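Local coordinates for putative protein (Neisseria meningitidis, PDB 2O3G), which forms the C-terminal CorC/HlyC-type transporter-associated domain of a UPF0053-family membrane protein and may bind flavin adenine dinucleotide, its precise role being unknown, at residues L19-A24 and E84-T89; N35-E40 and D67-R72; G50-E55 and F73-K78. All coordinates share one frame; numbering follows the deposited sequence.

In the fold
The three contacts surround one small antiparallel sheet and share its strands. Interaction 1 adds strand 20-22 to strand 82-90; interactions 2 and 3 both use strand 71-79, the next strand across. Interactions 1 and 3 lie closest, their centres about 8 Å apart, joined by backbone pairing such as Arg85 O to Val76 N at 2.8 Å. Interaction 2 sits at the hairpin end, its centre about 14 Å from interaction 1 and 13 Å from interaction 3. Phe68 CD2, 3.6 Å from Leu51 CD2, links the last two. One 1,2-ethanediol, probably from crystallisation, also bridges them, hydrogen-bonded to His69 N and Glu55 OE2; it marks no known active site.

Interaction 1 of 3, residues L19-A24 and E84-T89; sequences LTVEGA and ERVKIT
Thr20 meets Arg85 because its OG1 occupies the crowded position between backbone N and carbonyl carbon (chi1 55°), while the arginine chain bends at its second and third torsions and brings its guanidinium round to the hydroxyl. Arg85 NH2 donates to Thr20 OG1 over 2.9 Å in a bent bond (139° at the hydrogen), and the oxygen lies at the edge of the guanidinium, almost in its plane. OG1 also has a weak hydrogen bond with Glu17 O. The two side chains cross at about a right angle. The same rotamer leaves Thr20 CG2 against the aliphatic start of Lys87, 3.9 Å from its CB, on the face that also carries Arg85.

Val21 points to the other face, where its CG2 reaches Ile88 CD1 at 4.0 Å and Val86 CG1 at 4.2 Å. Val21 and Val86 form an antiparallel hydrogen-bonded pair, although the individual bond lengths there are doubtful. Farther along, Ile88 N donates to Leu19 O at 3.0 Å. At the opposite end Gly23 N makes a hydrogen bond of 3.2 Å to Glu84 O. The carboxylate of Glu84 is turned to Arg82, with which it forms a salt bridge.

Strand 20-22 is the outermost strand on this side of the chain's sheet, laid against strand 82-90. Across that strand, Glu84 and Arg85 both face Glu77, a classic beta bulge with strand 71-79. Val21 and Val86 also touch Val48, so their face packs against helix 48-56, while Ile88 extends the apolar layer to Trp71 and Phe73.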
loop_
_atom_site.group_PDB
_atom_site.type_symbol
_atom_site.label_atom_id
_atom_site.label_comp_id
_atom_site.label_asym_id
_atom_site.label_seq_id
_atom_site.Cartn_x
_atom_site.Cartn_y
_atom_site.Cartn_z
ATOM N N LEU A 19 1.344 -12.070 5.629
ATOM C CA LEU A 19 1.494 -10.574 5.679
ATOM C C LEU A 19 1.013 -9.798 4.467
ATOM O O LEU A 19 1.822 -9.181 3.700
ATOM C CB LEU A 19 2.928 -10.211 5.854
ATOM C CG LEU A 19 3.401 -10.495 7.232
ATOM C CD1 LEU A 19 4.898 -10.516 6.930
ATOM C CD2 LEU A 19 2.918 -9.415 8.195
ATOM N N THR A 20 -0.289 -9.833 4.255
ATOM C CA THR A 20 -0.789 -9.238 3.051
ATOM C C THR A 20 -2.117 -8.613 3.376
ATOM O O THR A 20 -2.867 -9.083 4.230
ATOM C CB THR A 20 -0.953 -10.282 1.909
ATOM O OG1 THR A 20 -1.775 -11.320 2.397
ATOM C CG2 THR A 20 0.375 -10.855 1.429
ATOM N N VAL A 21 -2.402 -7.535 2.686
ATOM C CA VAL A 21 -3.655 -6.844 2.925
ATOM C C VAL A 21 -4.229 -6.607 1.580
ATOM O O VAL A 21 -3.522 -6.641 0.504
ATOM C CB VAL A 21 -3.478 -5.465 3.591
ATOM C CG1 VAL A 21 -3.090 -5.623 5.010
ATOM C CG2 VAL A 21 -2.485 -4.688 2.851
ATOM N N GLU A 22 -5.529 -6.379 1.651
ATOM C CA GLU A 22 -6.205 -5.816 0.506
ATOM C C GLU A 22 -5.880 -4.364 0.186
ATOM O O GLU A 22 -5.868 -3.465 1.062
ATOM C CB GLU A 22 -7.679 -6.005 0.623
ATOM C CG GLU A 22 -8.250 -5.539 1.926
ATOM C CD GLU A 22 -9.810 -5.646 1.875
ATOM O OE1 GLU A 22 -10.532 -4.762 2.517
ATOM O OE2 GLU A 22 -10.262 -6.617 1.151
ATOM N N GLY A 23 -5.594 -4.185 -1.094
ATOM C CA GLY A 23 -5.539 -2.891 -1.754
ATOM C C GLY A 23 -6.410 -1.767 -1.206
ATOM O O GLY A 23 -6.054 -0.602 -1.329
ATOM N N ALA A 24 -7.517 -2.106 -0.602
ATOM C CA ALA A 24 -8.501 -1.144 -0.313
ATOM C C ALA A 24 -8.575 -1.082 1.146
ATOM O O ALA A 24 -9.544 -0.607 1.695
ATOM C CB ALA A 24 -9.863 -1.636 -0.838
ATOM N N GLU A 84 -5.756 -5.902 -5.717
ATOM C CA GLU A 84 -6.544 -6.748 -4.852
ATOM C C GLU A 84 -5.843 -7.059 -3.500
ATOM O O GLU A 84 -6.475 -6.950 -2.402
ATOM C CB GLU A 84 -6.940 -8.026 -5.650
ATOM C CG GLU A 84 -7.931 -8.977 -4.913
ATOM C CD GLU A 84 -9.377 -8.519 -5.048
ATOM O OE1 GLU A 84 -10.298 -9.384 -5.269
ATOM O OE2 GLU A 84 -9.590 -7.282 -4.970
ATOM N N ARG A 85 -4.555 -7.460 -3.601
ATOM C CA ARG A 85 -3.709 -7.878 -2.435
ATOM C C ARG A 85 -2.356 -7.262 -2.491
ATOM O O ARG A 85 -1.662 -7.304 -3.561
ATOM C CB ARG A 85 -3.423 -9.391 -2.435
ATOM C CG ARG A 85 -4.522 -10.193 -1.983
ATOM C CD ARG A 85 -4.264 -10.889 -0.697
ATOM N NE ARG A 85 -5.531 -10.738 -0.002
ATOM C CZ ARG A 85 -5.694 -10.783 1.310
ATOM N NH1 ARG A 85 -6.918 -10.598 1.795
ATOM N NH2 ARG A 85 -4.662 -11.021 2.121
ATOM N N VAL A 86 -1.948 -6.747 -1.334
ATOM C CA VAL A 86 -0.572 -6.290 -1.247
ATOM C C VAL A 86 0.195 -6.950 -0.099
ATOM O O VAL A 86 -0.383 -7.323 0.961
ATOM C CB VAL A 86 -0.450 -4.725 -1.397
ATOM C CG1 VAL A 86 -1.770 -4.093 -1.264
ATOM C CG2 VAL A 86 0.514 -4.134 -0.401
ATOM N N LYS A 87 1.468 -7.195 -0.366
ATOM C CA LYS A 87 2.379 -7.865 0.599
ATOM C C LYS A 87 3.252 -6.791 1.268
ATOM O O LYS A 87 3.998 -6.081 0.577
ATOM C CB LYS A 87 3.313 -8.872 -0.136
ATOM C CG LYS A 87 4.181 -9.792 0.807
ATOM C CD LYS A 87 5.368 -10.571 0.169
ATOM C CE LYS A 87 5.731 -11.836 1.060
ATOM N NZ LYS A 87 4.567 -12.499 1.967
ATOM N N ILE A 88 3.120 -6.658 2.593
ATOM C CA ILE A 88 3.944 -5.734 3.342
ATOM C C ILE A 88 5.210 -6.447 3.864
ATOM O O ILE A 88 5.105 -7.441 4.705
ATOM C CB ILE A 88 3.313 -5.283 4.628
ATOM C CG1 ILE A 88 1.818 -4.955 4.608
ATOM C CG2 ILE A 88 3.970 -4.083 4.965
ATOM C CD1 ILE A 88 1.376 -3.877 3.718
ATOM N N THR A 89 6.383 -5.972 3.413
ATOM C CA THR A 89 7.632 -6.265 4.116
ATOM C C THR A 89 8.423 -5.062 4.799
ATOM O O THR A 89 7.991 -3.899 4.690
ATOM C CB THR A 89 8.537 -7.151 3.291
ATOM O OG1 THR A 89 9.032 -6.493 2.112
ATOM C CG2 THR A 89 7.822 -8.470 2.943
#

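Interaction 2 of 3, residues N35-E40 and D67-R72; sequences NLPQQE and DFHGWR. With EDO (1,2-ethanediol), chain C.
Leu36 and Pro37, in an irregular loop, approach a type I' turn from Phe68 to Trp71, with the CA atoms of Leu36 and His69 7.2 Å apart. Two backbone bonds pair Phe68 with Trp71 and close the turn. Pro37 meets the turn with its ring: CG sits over one face of the His69 imidazole, 3.3 Å from the ring centroid and 17° off the normal, a CH-pi contact. The proline CD also reaches Phe68, 4.2 Å from CE2.

Leu36 supplies a single methyl to both aromatic rings. With its CG anti to the carbonyl carbon (chi1 -65°), CD2 comes 3.7 Å from Trp71 CD1 and approaches the edge of the Phe68 ring near its plane. The Phe68 to Trp71 turn makes a two-residue beta hairpin of strands 65-68 and 71-79, with the loop between helices 27-30 and 48-56 packed over its end. Tyr27 of the first helix touches both Leu36 and Phe68, and its OH is hydrogen-bonded to Pro37 O.

Within the hairpin, His69 ND1 lies 3.9 Å above the plane of the Phe68 ring, over its centre. His69 N donates to O1 of a 1,2-ethanediol, probably from the crystallisation liquor, at 2.6 Å. Arg72 grips Asp67 side-on, NE to OD2 and NH2 to OD1. A water in the plane of the Trp71 indole accepts from NE1 at 2.9 Å and donates weakly to Asn35 O.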
loop_
_atom_site.group_PDB
_atom_site.type_symbol
_atom_site.label_atom_id
_atom_site.label_comp_id
_atom_site.label_asym_id
_atom_site.label_seq_id
_atom_site.Cartn_x
_atom_site.Cartn_y
_atom_site.Cartn_z
ATOM N N ASN A 35 2.303 1.335 13.380
ATOM C CA ASN A 35 2.763 2.725 13.574
ATOM C C ASN A 35 3.198 3.478 12.377
ATOM O O ASN A 35 4.238 4.111 12.435
ATOM C CB ASN A 35 3.893 2.747 14.579
ATOM C CG ASN A 35 3.370 2.392 15.915
ATOM O OD1 ASN A 35 2.159 2.543 16.121
ATOM N ND2 ASN A 35 4.202 1.857 16.819
ATOM N N LEU A 36 2.487 3.408 11.275
ATOM C CA LEU A 36 2.862 4.293 10.157
ATOM C C LEU A 36 2.626 5.746 10.489
ATOM O O LEU A 36 1.801 6.095 11.323
ATOM C CB LEU A 36 2.071 3.988 8.914
ATOM C CG LEU A 36 2.406 2.616 8.409
ATOM C CD1 LEU A 36 1.453 2.143 7.337
ATOM C CD2 LEU A 36 3.776 2.773 7.880
ATOM N N PRO A 37 3.315 6.634 9.791
ATOM C CA PRO A 37 3.136 7.957 10.296
ATOM C C PRO A 37 1.725 8.644 9.866
ATOM O O PRO A 37 1.203 8.458 8.777
ATOM C CB PRO A 37 4.319 8.659 9.672
ATOM C CG PRO A 37 4.374 8.128 8.332
ATOM C CD PRO A 37 4.110 6.631 8.561
ATOM N N GLN A 38 1.121 9.363 10.779
ATOM C CA GLN A 38 -0.046 10.163 10.541
ATOM C C GLN A 38 -0.007 10.958 9.255
ATOM O O GLN A 38 0.989 11.568 8.922
ATOM C CB GLN A 38 -0.112 11.114 11.704
ATOM C CG GLN A 38 -1.049 12.291 11.565
ATOM C CD GLN A 38 -2.502 11.904 11.775
ATOM O OE1 GLN A 38 -2.898 11.156 12.727
ATOM N NE2 GLN A 38 -3.309 12.337 10.833
ATOM N N GLN A 39 -1.099 10.958 8.516
ATOM C CA GLN A 39 -1.155 11.858 7.358
ATOM C C GLN A 39 -1.700 13.284 7.662
ATOM O O GLN A 39 -2.378 13.542 8.694
ATOM C CB GLN A 39 -1.855 11.210 6.149
ATOM C CG GLN A 39 -2.830 10.147 6.544
ATOM C CD GLN A 39 -3.802 9.761 5.433
ATOM O OE1 GLN A 39 -5.010 9.659 5.698
ATOM N NE2 GLN A 39 -3.293 9.531 4.196
ATOM N N GLU A 40 -1.327 14.220 6.786
ATOM C CA GLU A 40 -1.882 15.583 6.795
ATOM C C GLU A 40 -3.325 15.592 6.277
ATOM O O GLU A 40 -3.796 14.598 5.683
ATOM C CB GLU A 40 -1.002 16.561 5.963
ATOM C CG GLU A 40 -0.486 16.021 4.622
ATOM C CD GLU A 40 0.438 14.846 4.826
ATOM O OE1 GLU A 40 -0.010 13.665 4.679
ATOM O OE2 GLU A 40 1.615 15.115 5.200
ATOM N N ASP A 67 8.074 1.736 -1.865
ATOM C CA ASP A 67 8.654 1.845 -0.481
ATOM C C ASP A 67 8.198 3.092 0.237
ATOM O O ASP A 67 8.284 4.165 -0.346
ATOM C CB ASP A 67 10.201 1.851 -0.520
ATOM C CG ASP A 67 10.805 0.490 -1.052
ATOM O OD1 ASP A 67 12.049 0.386 -1.197
ATOM O OD2 ASP A 67 10.054 -0.501 -1.262
ATOM N N PHE A 68 7.793 2.969 1.508
ATOM C CA PHE A 68 7.231 4.057 2.233
ATOM C C PHE A 68 7.553 4.006 3.747
ATOM O O PHE A 68 7.157 3.078 4.408
ATOM C CB PHE A 68 5.706 3.910 1.996
ATOM C CG PHE A 68 4.814 4.961 2.665
ATOM C CD1 PHE A 68 4.492 6.144 1.998
ATOM C CD2 PHE A 68 4.253 4.707 3.903
ATOM C CE1 PHE A 68 3.651 7.164 2.619
ATOM C CE2 PHE A 68 3.358 5.664 4.527
ATOM C CZ PHE A 68 3.070 6.888 3.861
ATOM N N HIS A 69 8.205 5.021 4.310
ATOM C CA HIS A 69 8.491 5.051 5.712
ATOM C C HIS A 69 8.950 3.743 6.317
ATOM O O HIS A 69 8.468 3.361 7.398
ATOM C CB HIS A 69 7.317 5.536 6.527
ATOM C CG HIS A 69 7.175 7.017 6.521
ATOM N ND1 HIS A 69 6.732 7.719 5.399
ATOM C CD2 HIS A 69 7.466 7.943 7.463
ATOM C CE1 HIS A 69 6.715 9.010 5.657
ATOM N NE2 HIS A 69 7.136 9.172 6.908
ATOM N N GLY A 70 9.913 3.084 5.663
ATOM C CA GLY A 70 10.523 1.913 6.255
ATOM C C GLY A 70 9.837 0.592 5.911
ATOM O O GLY A 70 10.206 -0.426 6.457
ATOM N N TRP A 71 8.811 0.624 5.068
ATOM C CA TRP A 71 8.127 -0.570 4.658
ATOM C C TRP A 71 8.030 -0.612 3.133
ATOM O O TRP A 71 8.198 0.417 2.472
ATOM C CB TRP A 71 6.762 -0.574 5.206
ATOM C CG TRP A 71 6.654 -0.449 6.632
ATOM C CD1 TRP A 71 6.716 0.660 7.327
ATOM C CD2 TRP A 71 6.319 -1.494 7.565
ATOM N NE1 TRP A 71 6.492 0.407 8.691
ATOM C CE2 TRP A 71 6.262 -0.917 8.843
ATOM C CE3 TRP A 71 6.172 -2.876 7.450
ATOM C CZ2 TRP A 71 6.001 -1.640 9.980
ATOM C CZ3 TRP A 71 5.875 -3.613 8.601
ATOM C CH2 TRP A 71 5.797 -2.993 9.850
ATOM N N ARG A 72 7.794 -1.807 2.592
ATOM C CA ARG A 72 7.616 -2.073 1.148
ATOM C C ARG A 72 6.214 -2.593 0.905
ATOM O O ARG A 72 5.648 -3.344 1.715
ATOM C CB ARG A 72 8.561 -3.148 0.750
ATOM C CG ARG A 72 8.494 -3.497 -0.660
ATOM C CD ARG A 72 9.804 -4.093 -1.060
ATOM N NE ARG A 72 10.673 -3.037 -1.514
ATOM C CZ ARG A 72 11.909 -3.192 -1.996
ATOM N NH1 ARG A 72 12.456 -4.393 -2.142
ATOM N NH2 ARG A 72 12.590 -2.115 -2.346
HETATM C C1 EDO C . 9.822 7.941 2.043
HETATM O O1 EDO C . 9.443 6.747 2.748
HETATM C C2 EDO C . 8.613 8.874 2.109
HETATM O O2 EDO C . 7.993 8.805 0.829
HETATM O O HOH W 1 6.205 1.674 11.257
#

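Interaction 3 of 3, residues G50-E55 and F73-K78; sequences GLIMEE and FEVVEK. With EDO (1,2-ethanediol), chain C.
The Phe73 ring carries Leu51 CD2 over one face, 4.1 Å above the plane and offset toward the rim, so the methyl lies nearer CE2 and CZ than the other ring atoms. The leucine and phenylalanine side chains cross at about a right angle. Phe73 also touches Phe68 on one neighbouring strand and Ile88 on the other, which ties the ring into the sheet. The contact lies in the core of the transporter-associated domain, where helix 48-56 packs on the antiparallel sheet through strand 71-79. The two short segments run at 109° to each other, their axes 9.1 Å apart at closest approach, a distance bridged by side chains with no hydrogen bond between the segments.

Ile52 is the second helix side chain to reach the strand. Its CG1 stands anti to the carbonyl carbon (chi1 -53°) and the chain is extended beyond it, which carries CD1 out to the strand. There the methyl meets the base of Phe73, 3.9 Å from CB, and passes on to Val75, whose CG1 is 4.4 Å away. Ile52 and Phe73 cross at a slant, so the isoleucine meets the stem of the phenylalanine while Leu51 takes the ring. Phe73 and Val75, two residues apart, both direct their CB toward the helix; Glu74 between them is directed away from it. Val75 is also touched by Pro60.

At the far end of the helical segment, Glu55 bends at its second torsion, and its OE2 accepts a hydrogen bond of 2.8 Å from O2 of a 1,2-ethanediol.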
loop_
_atom_site.group_PDB
_atom_site.type_symbol
_atom_site.label_atom_id
_atom_site.label_comp_id
_atom_site.label_asym_id
_atom_site.label_seq_id
_atom_site.Cartn_x
_atom_site.Cartn_y
_atom_site.Cartn_z
ATOM N N GLY A 50 -3.977 2.831 -2.788
ATOM C CA GLY A 50 -3.804 4.243 -3.147
ATOM C C GLY A 50 -2.379 4.685 -2.851
ATOM O O GLY A 50 -1.735 5.373 -3.688
ATOM N N LEU A 51 -1.854 4.265 -1.685
ATOM C CA LEU A 51 -0.462 4.534 -1.337
ATOM C C LEU A 51 0.414 4.107 -2.440
ATOM O O LEU A 51 1.281 4.875 -2.878
ATOM C CB LEU A 51 -0.063 3.895 0.014
ATOM C CG LEU A 51 1.296 3.353 0.459
ATOM C CD1 LEU A 51 2.482 3.723 -0.362
ATOM C CD2 LEU A 51 1.476 3.752 1.902
ATOM N N ILE A 52 0.231 2.882 -2.913
ATOM C CA ILE A 52 1.165 2.407 -3.971
ATOM C C ILE A 52 1.099 3.263 -5.204
ATOM O O ILE A 52 2.135 3.632 -5.730
ATOM C CB ILE A 52 0.930 0.951 -4.416
ATOM C CG1 ILE A 52 0.932 0.018 -3.205
ATOM C CG2 ILE A 52 1.892 0.590 -5.565
ATOM C CD1 ILE A 52 1.045 -1.429 -3.548
HETATM N N MSE A 53 -0.114 3.558 -5.676
HETATM C CA MSE A 53 -0.300 4.400 -6.907
HETATM C C MSE A 53 0.291 5.762 -6.772
HETATM O O MSE A 53 0.984 6.239 -7.694
HETATM C CB MSE A 53 -1.761 4.614 -7.250
HETATM C CG MSE A 53 -2.705 3.670 -6.572
HETATM SE SE MSE A 53 -4.114 3.457 -7.871
HETATM C CE MSE A 53 -5.752 2.889 -6.859
ATOM N N GLU A 54 -0.006 6.390 -5.638
ATOM C CA GLU A 54 0.663 7.622 -5.252
ATOM C C GLU A 54 2.182 7.574 -5.403
ATOM O O GLU A 54 2.693 8.329 -6.193
ATOM C CB GLU A 54 0.270 8.026 -3.840
ATOM C CG GLU A 54 1.165 9.078 -3.220
ATOM C CD GLU A 54 0.862 10.451 -3.770
ATOM O OE1 GLU A 54 0.581 10.572 -4.982
ATOM O OE2 GLU A 54 0.892 11.422 -2.986
ATOM N N GLU A 55 2.921 6.708 -4.682
ATOM C CA GLU A 55 4.380 6.701 -4.858
ATOM C C GLU A 55 4.753 6.372 -6.314
ATOM O O GLU A 55 5.419 7.149 -6.949
ATOM C CB GLU A 55 5.118 5.857 -3.803
ATOM C CG GLU A 55 5.718 6.656 -2.540
ATOM C CD GLU A 55 7.230 7.158 -2.685
ATOM O OE1 GLU A 55 7.814 7.142 -3.810
ATOM O OE2 GLU A 55 7.857 7.589 -1.654
ATOM N N PHE A 73 5.612 -2.162 -0.185
ATOM C CA PHE A 73 4.221 -2.530 -0.436
ATOM C C PHE A 73 4.212 -3.074 -1.789
ATOM O O PHE A 73 4.695 -2.416 -2.700
ATOM C CB PHE A 73 3.392 -1.304 -0.374
ATOM C CG PHE A 73 3.231 -0.792 1.020
ATOM C CD1 PHE A 73 2.186 -1.189 1.778
ATOM C CD2 PHE A 73 4.156 0.083 1.564
ATOM C CE1 PHE A 73 2.025 -0.662 3.076
ATOM C CE2 PHE A 73 3.967 0.591 2.829
ATOM C CZ PHE A 73 2.903 0.204 3.586
ATOM N N GLU A 74 3.767 -4.312 -1.937
ATOM C CA GLU A 74 3.963 -4.963 -3.239
ATOM C C GLU A 74 2.697 -5.559 -3.727
ATOM O O GLU A 74 1.987 -6.240 -2.990
ATOM C CB GLU A 74 4.998 -6.062 -3.135
ATOM C CG GLU A 74 5.324 -6.735 -4.473
ATOM C CD GLU A 74 6.282 -7.922 -4.334
ATOM O OE1 GLU A 74 6.605 -8.343 -3.181
ATOM O OE2 GLU A 74 6.727 -8.436 -5.381
ATOM N N VAL A 75 2.386 -5.298 -4.967
ATOM C CA VAL A 75 1.099 -5.772 -5.446
ATOM C C VAL A 75 1.275 -7.212 -5.860
ATOM O O VAL A 75 2.125 -7.575 -6.706
ATOM C CB VAL A 75 0.543 -4.870 -6.538
ATOM C CG1 VAL A 75 1.618 -4.090 -7.064
ATOM C CG2 VAL A 75 -0.112 -5.660 -7.647
ATOM N N VAL A 76 0.486 -8.041 -5.223
ATOM C CA VAL A 76 0.660 -9.440 -5.478
ATOM C C VAL A 76 -0.454 -10.004 -6.346
ATOM O O VAL A 76 -0.185 -10.776 -7.293
ATOM C CB VAL A 76 0.909 -10.333 -4.196
ATOM C CG1 VAL A 76 2.232 -9.990 -3.619
ATOM C CG2 VAL A 76 -0.223 -10.261 -3.191
ATOM N N GLU A 77 -1.684 -9.608 -6.026
ATOM C CA GLU A 77 -2.809 -9.858 -6.890
ATOM C C GLU A 77 -3.529 -8.549 -7.373
ATOM O O GLU A 77 -3.927 -7.686 -6.579
ATOM C CB GLU A 77 -3.727 -10.770 -6.122
ATOM C CG GLU A 77 -4.629 -11.598 -6.914
ATOM C CD GLU A 77 -5.764 -12.002 -6.031
ATOM O OE1 GLU A 77 -5.523 -12.083 -4.794
ATOM O OE2 GLU A 77 -6.894 -12.209 -6.546
ATOM N N LYS A 78 -3.657 -8.412 -8.694
ATOM C CA LYS A 78 -4.629 -7.510 -9.318
ATOM C C LYS A 78 -5.856 -8.324 -9.695
ATOM O O LYS A 78 -5.734 -9.384 -10.361
ATOM C CB LYS A 78 -4.055 -6.934 -10.587
ATOM C CG LYS A 78 -2.791 -6.193 -10.397
ATOM C CD LYS A 78 -3.028 -4.746 -10.627
ATOM C CE LYS A 78 -3.434 -4.527 -12.052
ATOM N NZ LYS A 78 -2.711 -3.351 -12.511
HETATM C C1 EDO C . 9.822 7.941 2.043
HETATM O O1 EDO C . 9.443 6.747 2.748
HETATM C C2 EDO C . 8.613 8.874 2.109
HETATM O O2 EDO C . 7.993 8.805 0.829
#